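Local coordinates for protein peptidoglycan glycosyltransferase (Eggerthella lenta, PDB 4MNR) that is a penicillin-binding protein, combining a dimerisation domain with a transpeptidase domain of the penicillin-binding and beta-lactamase superfamily, at residues T139-A144 against Q339-D344; T186-T191 against S240-F245; P393-A398 against G416-E421. All coordinates share one frame; numbering follows the deposited sequence.

Contact 1 (T139-A144 against Q339-D344); sequences TGAILA and QPYLVD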
loop_
_atom_site.group_PDB
_atom_site.type_symbol
_atom_site.label_atom_id
_atom_site.label_comp_id
_atom_site.label_asym_id
_atom_site.label_seq_id
_atom_site.Cartn_x
_atom_site.Cartn_y
_atom_site.Cartn_z
ATOM N N THR A 139 9.454 10.820 -5.912
ATOM C CA THR A 139 10.742 10.182 -5.653
ATOM C C THR A 139 10.669 8.702 -5.339
ATOM O O THR A 139 11.661 7.998 -5.532
ATOM C CB THR A 139 11.464 10.788 -4.437
ATOM O OG1 THR A 139 10.642 10.623 -3.279
ATOM C CG2 THR A 139 11.773 12.264 -4.646
ATOM N N GLY A 140 9.523 8.245 -4.835
ATOM C CA GLY A 140 9.390 6.897 -4.309
ATOM C C GLY A 140 9.751 6.801 -2.830
ATOM O O GLY A 140 9.736 5.712 -2.247
ATOM N N ALA A 141 10.112 7.926 -2.213
ATOM C CA ALA A 141 10.472 7.892 -0.790
ATOM C C ALA A 141 9.274 7.534 0.074
ATOM O O ALA A 141 8.180 8.060 -0.113
ATOM C CB ALA A 141 11.061 9.226 -0.339
ATOM N N ILE A 142 9.503 6.652 1.036
ATOM C CA ILE A 142 8.466 6.257 1.986
ATOM C C ILE A 142 8.472 7.176 3.208
ATOM O O ILE A 142 9.428 7.191 3.992
ATOM C CB ILE A 142 8.629 4.794 2.387
ATOM C CG1 ILE A 142 8.385 3.923 1.147
ATOM C CG2 ILE A 142 7.635 4.426 3.468
ATOM C CD1 ILE A 142 8.640 2.535 1.374
ATOM N N LEU A 143 7.408 7.962 3.351
ATOM C CA LEU A 143 7.317 8.950 4.431
ATOM C C LEU A 143 6.720 8.362 5.709
ATOM O O LEU A 143 6.960 8.877 6.797
ATOM C CB LEU A 143 6.477 10.156 3.981
ATOM C CG LEU A 143 6.885 10.804 2.645
ATOM C CD1 LEU A 143 5.982 11.990 2.312
ATOM C CD2 LEU A 143 8.343 11.278 2.650
ATOM N N ALA A 144 5.912 7.310 5.565
ATOM C CA ALA A 144 5.371 6.562 6.705
ATOM C C ALA A 144 5.070 5.129 6.274
ATOM O O ALA A 144 4.673 4.873 5.146
ATOM C CB ALA A 144 4.081 7.225 7.263
ATOM N N GLN A 339 10.832 3.747 -7.934
ATOM C CA GLN A 339 11.214 2.644 -7.049
ATOM C C GLN A 339 11.012 3.065 -5.585
ATOM O O GLN A 339 11.576 4.062 -5.148
ATOM C CB GLN A 339 12.683 2.291 -7.299
ATOM C CG GLN A 339 13.293 1.401 -6.256
ATOM C CD GLN A 339 12.673 0.013 -6.259
ATOM O OE1 GLN A 339 12.485 -0.587 -7.315
ATOM N NE2 GLN A 339 12.343 -0.493 -5.080
ATOM N N PRO A 340 10.194 2.316 -4.824
ATOM C CA PRO A 340 10.015 2.685 -3.410
ATOM C C PRO A 340 11.324 2.523 -2.647
ATOM O O PRO A 340 12.039 1.552 -2.879
ATOM C CB PRO A 340 8.987 1.671 -2.905
ATOM C CG PRO A 340 9.023 0.542 -3.907
ATOM C CD PRO A 340 9.329 1.189 -5.219
ATOM N N TYR A 341 11.644 3.463 -1.766
ATOM C CA TYR A 341 12.825 3.299 -0.931
ATOM C C TYR A 341 12.632 3.856 0.471
ATOM O O TYR A 341 11.805 4.748 0.688
ATOM C CB TYR A 341 14.073 3.893 -1.588
ATOM C CG TYR A 341 14.129 5.399 -1.696
ATOM C CD1 TYR A 341 13.441 6.066 -2.697
ATOM C CD2 TYR A 341 14.907 6.148 -0.820
ATOM C CE1 TYR A 341 13.497 7.431 -2.822
ATOM C CE2 TYR A 341 14.982 7.524 -0.942
ATOM C CZ TYR A 341 14.272 8.159 -1.943
ATOM O OH TYR A 341 14.342 9.524 -2.076
ATOM N N LEU A 342 13.421 3.321 1.399
ATOM C CA LEU A 342 13.253 3.566 2.816
ATOM C C LEU A 342 14.513 4.166 3.442
ATOM O O LEU A 342 14.452 4.760 4.512
ATOM C CB LEU A 342 12.930 2.224 3.480
ATOM C CG LEU A 342 12.185 2.103 4.795
ATOM C CD1 LEU A 342 11.068 3.120 4.897
ATOM C CD2 LEU A 342 11.634 0.677 4.890
ATOM N N VAL A 343 15.666 3.992 2.790
ATOM C CA VAL A 343 16.924 4.526 3.326
ATOM C C VAL A 343 17.408 5.705 2.514
ATOM O O VAL A 343 17.663 5.565 1.319
ATOM C CB VAL A 343 18.035 3.448 3.402
ATOM C CG1 VAL A 343 19.387 4.078 3.822
ATOM C CG2 VAL A 343 17.613 2.367 4.373
ATOM N N ASP A 344 17.532 6.866 3.161
ATOM C CA ASP A 344 17.951 8.080 2.470
ATOM C C ASP A 344 19.458 8.145 2.352
ATOM O O ASP A 344 20.009 8.583 1.334
ATOM C CB ASP A 344 17.476 9.324 3.222
ATOM C CG ASP A 344 18.017 10.612 2.610
ATOM O OD1 ASP A 344 17.461 11.061 1.586
ATOM O OD2 ASP A 344 18.986 11.177 3.154
HETATM O O HOH W 1 13.248 5.799 -6.197
#
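Tyr-341 and Ala-141 meet through both backbone and ring, as the two segments run in roughly the same sense, their end-to-end directions 42° apart. Two hydrogen bonds flank this single beta bridge. Tyr-341 N donates to Gly-140 O over 3.0 Å. One step on, Ile-142 N donates to Tyr-341 O, also at 3.0 Å.

The phenol ring is folded back over the first segment because Tyr-341 CG lies between its own backbone N and carbonyl carbon (chi1 70°). One ring face therefore receives Ala-141 CA, 4.0 Å from the ring centroid in a CH-pi contact. On the same face, nearer the hydroxyl end, Ala-141 CB touches Tyr-341 CZ at 3.7 Å, while Thr-139 O comes to the ring edge, near its plane.

Thr-139 opens an ST turn: its OG1 accepts from Ala-141 N at 2.9 Å, which fixes the bend leading into the bridge. Strand 142-148 follows and carries a classic beta bulge, where Leu-143 and Ala-144 both face Val-134 of strand 130-135. The bridge thus ties the lead-in to strand 142-148, an outermost strand of the five-stranded sheet, to the lead-in to strand 343-347, which belongs to the other, six-stranded sheet.

The side of Ile-142 is buried and closely packed. Its CB lies 3.9 Å from Leu-342 CD1, the two side chains slanting across each other, and Met-135 and Phe-272 cover Ile-142 further. The side of Thr-139 and Gln-339 is looser and partly exposed. There the two carbonyls are joined through a water, whose oxygen lies 2.8 Å from Thr-139 O and 2.6 Å from Gln-339 O.

Contact 2 (T186-T191 against S240-F245); sequences TFKIVT and SSNTVF
Lys-188, on helix 188-197, faces Phe-245, one turn into helix 242-263, and their CA atoms form the closest CA pair across the segments, about 7.4 Å apart. Side chains span that gap. The lysine is extended beyond CG (chi3 -176°) and lies along one face of the Phe-245 ring, with CD 3.8 Å from the ring centroid and 17° off its normal. CB and CG rest against the CD2 side of the same ring, so the aromatic supports most of the aliphatic chain. At the ring edge Thr-191 CG2 approaches Phe-245 CD2 to 3.9 Å.

The amine at the end of this chain gives two hydrogen bonds: NZ reaches Ser-240 OG at 3.0 Å and Asn-242 OD1, also at 3.0 Å, the latter from 38° out of the amide carbonyl plane. Lys-188 NZ also comes within 2.9 Å of Ser-240 O, but the angle is too poor for a bond.

Sequence and geometry match two active-site motifs of penicillin-binding proteins: SxxK, ending in Lys-188 after Ser-185, and SxN, formed by Ser-240 to Asn-242. The third, KTG, contributes Lys-400, whose NZ bonds to Ser-240 OG.

Ser-240 has positive phi and is the C-prime residue of the Schellman motif ending helix 233-239; Ser-241 then caps helix 242-263, its OG accepting from Val-244 N at 3.2 Å and hydrogen-bonding also to Ser-209 OG. Leu-233 and Thr-237 of helix 233-239 also touch Phe-245, Asn-242 ND2 bonds to Ser-221 O of strand 218-221, and helix 321-332 packs on Ile-189.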
loop_
_atom_site.group_PDB
_atom_site.type_symbol
_atom_site.label_atom_id
_atom_site.label_comp_id
_atom_site.label_asym_id
_atom_site.label_seq_id
_atom_site.Cartn_x
_atom_site.Cartn_y
_atom_site.Cartn_z
ATOM N N THR A 186 -10.454 -0.776 -4.706
ATOM C CA THR A 186 -9.287 0.077 -4.912
ATOM C C THR A 186 -8.566 -0.261 -6.224
ATOM O O THR A 186 -7.992 0.596 -6.894
ATOM C CB THR A 186 -8.292 -0.043 -3.745
ATOM O OG1 THR A 186 -8.763 -1.033 -2.824
ATOM C CG2 THR A 186 -8.242 1.262 -3.012
ATOM N N PHE A 187 -8.619 -1.533 -6.597
ATOM C CA PHE A 187 -7.995 -2.017 -7.824
ATOM C C PHE A 187 -8.664 -1.448 -9.077
ATOM O O PHE A 187 -8.108 -1.523 -10.174
ATOM C CB PHE A 187 -8.061 -3.555 -7.841
ATOM C CG PHE A 187 -7.373 -4.198 -9.009
ATOM C CD1 PHE A 187 -5.992 -4.391 -9.018
ATOM C CD2 PHE A 187 -8.112 -4.675 -10.071
ATOM C CE1 PHE A 187 -5.362 -4.999 -10.093
ATOM C CE2 PHE A 187 -7.489 -5.285 -11.162
ATOM C CZ PHE A 187 -6.108 -5.448 -11.165
ATOM N N LYS A 188 -9.867 -0.899 -8.927
ATOM C CA LYS A 188 -10.531 -0.288 -10.076
ATOM C C LYS A 188 -9.681 0.841 -10.677
ATOM O O LYS A 188 -9.848 1.183 -11.846
ATOM C CB LYS A 188 -11.941 0.199 -9.708
ATOM C CG LYS A 188 -12.908 -0.945 -9.435
ATOM C CD LYS A 188 -14.253 -0.462 -8.921
ATOM C CE LYS A 188 -15.143 -1.678 -8.580
ATOM N NZ LYS A 188 -16.323 -1.258 -7.809
ATOM N N ILE A 189 -8.755 1.393 -9.901
ATOM C CA ILE A 189 -7.813 2.364 -10.466
ATOM C C ILE A 189 -7.049 1.714 -11.629
ATOM O O ILE A 189 -6.888 2.307 -12.701
ATOM C CB ILE A 189 -6.788 2.838 -9.421
ATOM C CG1 ILE A 189 -7.470 3.615 -8.288
ATOM C CG2 ILE A 189 -5.715 3.690 -10.095
ATOM C CD1 ILE A 189 -6.529 3.950 -7.151
ATOM N N VAL A 190 -6.601 0.474 -11.427
ATOM C CA VAL A 190 -5.883 -0.270 -12.471
ATOM C C VAL A 190 -6.772 -0.604 -13.671
ATOM O O VAL A 190 -6.383 -0.373 -14.819
ATOM C CB VAL A 190 -5.247 -1.574 -11.927
ATOM C CG1 VAL A 190 -4.562 -2.361 -13.053
ATOM C CG2 VAL A 190 -4.248 -1.248 -10.837
ATOM N N THR A 191 -7.959 -1.138 -13.405
ATOM C CA THR A 191 -8.905 -1.454 -14.467
ATOM C C THR A 191 -9.267 -0.236 -15.314
ATOM O O THR A 191 -9.218 -0.294 -16.540
ATOM C CB THR A 191 -10.162 -2.094 -13.893
ATOM O OG1 THR A 191 -9.763 -3.179 -13.050
ATOM C CG2 THR A 191 -11.052 -2.645 -15.012
ATOM N N SER A 240 -18.424 3.317 -7.274
ATOM C CA SER A 240 -17.761 2.016 -7.153
ATOM C C SER A 240 -18.652 0.827 -7.543
ATOM O O SER A 240 -18.829 -0.107 -6.765
ATOM C CB SER A 240 -17.208 1.815 -5.746
ATOM O OG SER A 240 -16.114 0.917 -5.799
ATOM N N SER A 241 -19.192 0.849 -8.757
ATOM C CA SER A 241 -20.081 -0.231 -9.201
ATOM C C SER A 241 -19.331 -1.481 -9.672
ATOM O O SER A 241 -18.565 -1.437 -10.640
ATOM C CB SER A 241 -20.997 0.263 -10.327
ATOM O OG SER A 241 -21.672 -0.842 -10.920
ATOM N N ASN A 242 -19.559 -2.599 -8.992
ATOM C CA ASN A 242 -18.935 -3.858 -9.388
ATOM C C ASN A 242 -19.523 -4.383 -10.695
ATOM O O ASN A 242 -18.817 -4.983 -11.513
ATOM C CB ASN A 242 -19.124 -4.932 -8.304
ATOM C CG ASN A 242 -18.392 -4.601 -7.001
ATOM O OD1 ASN A 242 -17.320 -3.996 -7.008
ATOM N ND2 ASN A 242 -18.980 -5.013 -5.871
ATOM N N THR A 243 -20.822 -4.190 -10.893
ATOM C CA THR A 243 -21.429 -4.731 -12.119
ATOM C C THR A 243 -20.965 -3.994 -13.375
ATOM O O THR A 243 -20.848 -4.596 -14.441
ATOM C CB THR A 243 -22.956 -4.836 -12.057
ATOM O OG1 THR A 243 -23.524 -3.551 -11.797
ATOM C CG2 THR A 243 -23.380 -5.833 -10.958
ATOM N N VAL A 244 -20.672 -2.702 -13.260
ATOM C CA VAL A 244 -20.093 -2.004 -14.399
ATOM C C VAL A 244 -18.657 -2.466 -14.629
ATOM O O VAL A 244 -18.267 -2.768 -15.750
ATOM C CB VAL A 244 -20.093 -0.490 -14.184
ATOM C CG1 VAL A 244 -19.227 0.204 -15.241
ATOM C CG2 VAL A 244 -21.524 0.044 -14.219
ATOM N N PHE A 245 -17.863 -2.517 -13.570
ATOM C CA PHE A 245 -16.468 -2.928 -13.755
ATOM C C PHE A 245 -16.329 -4.385 -14.212
ATOM O O PHE A 245 -15.412 -4.712 -14.973
ATOM C CB PHE A 245 -15.605 -2.565 -12.538
ATOM C CG PHE A 245 -15.130 -1.152 -12.580
ATOM C CD1 PHE A 245 -15.965 -0.118 -12.180
ATOM C CD2 PHE A 245 -13.883 -0.840 -13.105
ATOM C CE1 PHE A 245 -15.541 1.199 -12.267
ATOM C CE2 PHE A 245 -13.444 0.482 -13.192
ATOM C CZ PHE A 245 -14.279 1.503 -12.769
#

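Contact 3 (P393-A398 against G416-E421); sequences PGIDVA and GMAPAE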
loop_
_atom_site.group_PDB
_atom_site.type_symbol
_atom_site.label_atom_id
_atom_site.label_comp_id
_atom_site.label_asym_id
_atom_site.label_seq_id
_atom_site.Cartn_x
_atom_site.Cartn_y
_atom_site.Cartn_z
ATOM N N PRO A 393 -10.413 20.670 3.761
ATOM C CA PRO A 393 -10.687 22.084 3.482
ATOM C C PRO A 393 -9.462 22.812 2.931
ATOM O O PRO A 393 -8.415 22.821 3.580
ATOM C CB PRO A 393 -11.058 22.638 4.858
ATOM C CG PRO A 393 -11.622 21.463 5.586
ATOM C CD PRO A 393 -10.841 20.276 5.117
ATOM N N GLY A 394 -9.586 23.385 1.736
ATOM C CA GLY A 394 -8.508 24.163 1.149
ATOM C C GLY A 394 -7.555 23.439 0.212
ATOM O O GLY A 394 -6.725 24.082 -0.433
ATOM N N ILE A 395 -7.645 22.111 0.142
ATOM C CA ILE A 395 -6.779 21.335 -0.745
ATOM C C ILE A 395 -7.599 20.269 -1.460
ATOM O O ILE A 395 -8.334 19.528 -0.820
ATOM C CB ILE A 395 -5.654 20.621 0.039
ATOM C CG1 ILE A 395 -4.765 21.629 0.762
ATOM C CG2 ILE A 395 -4.805 19.770 -0.894
ATOM C CD1 ILE A 395 -3.859 22.424 -0.164
ATOM N N ASP A 396 -7.475 20.182 -2.780
ATOM C CA ASP A 396 -8.190 19.133 -3.512
ATOM C C ASP A 396 -7.558 17.760 -3.279
ATOM O O ASP A 396 -6.343 17.578 -3.434
ATOM C CB ASP A 396 -8.217 19.418 -5.021
ATOM C CG ASP A 396 -9.226 20.496 -5.410
ATOM O OD1 ASP A 396 -10.134 20.814 -4.609
ATOM O OD2 ASP A 396 -9.117 21.017 -6.542
ATOM N N VAL A 397 -8.397 16.790 -2.930
ATOM C CA VAL A 397 -7.949 15.412 -2.698
ATOM C C VAL A 397 -8.594 14.496 -3.728
ATOM O O VAL A 397 -9.787 14.642 -4.019
ATOM C CB VAL A 397 -8.359 14.930 -1.287
ATOM C CG1 VAL A 397 -8.027 13.458 -1.111
ATOM C CG2 VAL A 397 -7.672 15.764 -0.223
ATOM N N ALA A 398 -7.815 13.572 -4.287
ATOM C CA ALA A 398 -8.356 12.587 -5.217
ATOM C C ALA A 398 -8.019 11.192 -4.729
ATOM O O ALA A 398 -6.929 10.955 -4.198
ATOM C CB ALA A 398 -7.796 12.788 -6.605
ATOM N N GLY A 416 -5.207 7.412 -2.068
ATOM C CA GLY A 416 -5.469 8.760 -2.529
ATOM C C GLY A 416 -4.239 9.624 -2.546
ATOM O O GLY A 416 -3.157 9.188 -2.168
HETATM N N MSE A 417 -4.421 10.868 -2.966
HETATM C CA MSE A 417 -3.290 11.742 -3.246
HETATM C C MSE A 417 -3.739 13.181 -3.121
HETATM O O MSE A 417 -4.920 13.503 -3.325
HETATM C CB MSE A 417 -2.784 11.498 -4.668
HETATM C CG MSE A 417 -3.846 11.772 -5.714
HETATM SE SE MSE A 417 -3.539 10.894 -7.426
HETATM C CE MSE A 417 -3.858 9.069 -6.817
ATOM N N ALA A 418 -2.797 14.050 -2.772
ATOM C CA ALA A 418 -3.081 15.468 -2.610
ATOM C C ALA A 418 -1.809 16.300 -2.790
ATOM O O ALA A 418 -0.719 15.804 -2.522
ATOM C CB ALA A 418 -3.666 15.730 -1.219
ATOM N N PRO A 419 -1.932 17.545 -3.297
ATOM C CA PRO A 419 -3.113 18.145 -3.932
ATOM C C PRO A 419 -3.390 17.430 -5.252
ATOM O O PRO A 419 -2.454 17.006 -5.930
ATOM C CB PRO A 419 -2.680 19.602 -4.197
ATOM C CG PRO A 419 -1.528 19.832 -3.265
ATOM C CD PRO A 419 -0.822 18.513 -3.199
ATOM N N ALA A 420 -4.659 17.294 -5.606
ATOM C CA ALA A 420 -5.049 16.522 -6.786
ATOM C C ALA A 420 -4.349 16.928 -8.093
ATOM O O ALA A 420 -3.969 16.067 -8.875
ATOM C CB ALA A 420 -6.558 16.553 -6.956
ATOM N N GLU A 421 -4.163 18.223 -8.342
ATOM C CA GLU A 421 -3.627 18.642 -9.642
ATOM C C GLU A 421 -2.153 18.270 -9.863
ATOM O O GLU A 421 -1.747 17.975 -10.989
ATOM C CB GLU A 421 -3.861 20.141 -9.886
ATOM C CG GLU A 421 -3.439 20.618 -11.272
ATOM C CD GLU A 421 -4.114 19.852 -12.414
ATOM O OE1 GLU A 421 -3.500 19.750 -13.499
ATOM O OE2 GLU A 421 -5.256 19.368 -12.241
#
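Ala-398, Ala-420 and Asp-396 lose the most surface here, at the open end of the beta hairpin made by strands 398-406 and 409-418, where strand 398-406 is an edge of the five-stranded antiparallel sheet. Ala-398 pairs with Met-417, modelled as selenomethionine, in an antiparallel hydrogen-bonded pair with CA atoms 5.5 Å apart. Both bonds of the pair are present. Ala-398 N donates to Met-417 O at 3.1 Å, nearly straight at 172° about the hydrogen; Met-417 N returns a shorter bond to Ala-398 O, 2.8 Å, but a more bent one at 141°. Ala-398 CB lies on the same face of the sheet as the Met-417 side chain, and Leu-378 of helix 368-384 covers it there.

The strand ends at Ala-418, and a cis peptide bond precedes Pro-419. The chain then turns so that Ala-420 comes back to the first segment. Its CB sits between two neighbours, 4.0 Å from Ala-398 CB and 3.8 Å from Asp-396 CB, with Leu-379 of the same helix also touching it.

For Asp-396 the backbone does the polar work, while its exposed side chain contributes CB to the packing. On the other flank, Ile-395 and Pro-419 lie side by side and point the same way. With chi1 at -61°, Ile-395 CG2 stands anti to the backbone N and meets Pro-419 CB at 3.9 Å; Leu-451 of helix 438-453 packs on Ile-395 as well. Asp-396 O accepts from Ala-420 N at 2.8 Å and meets Pro-419 CA in a CA-H...O contact of 3.3 Å.

Overall arrangement
Contacts 1 and 3 reach the same five-stranded sheet at its two outermost strands, 142-148 and 398-406, and their centres are 21 Å apart. Both rely on backbone pairing, but contact 1 joins that sheet to the six-stranded one across 194 intervening residues, whereas contact 3 closes a local hairpin and has an exposed residue at its margin. Contact 2 is wholly buried: it joins two helices and is the one whose polar bonds are made by side chains, organised round a lysine amine. It lies nested in the loop closed by contact 1, on the opposite side of the chain's centre, yet comes within about 6 Å of contact 3, nearest atoms, at the Met-417 side chain. Strand 398-406 separately supplies Lys-400 to Ser-240.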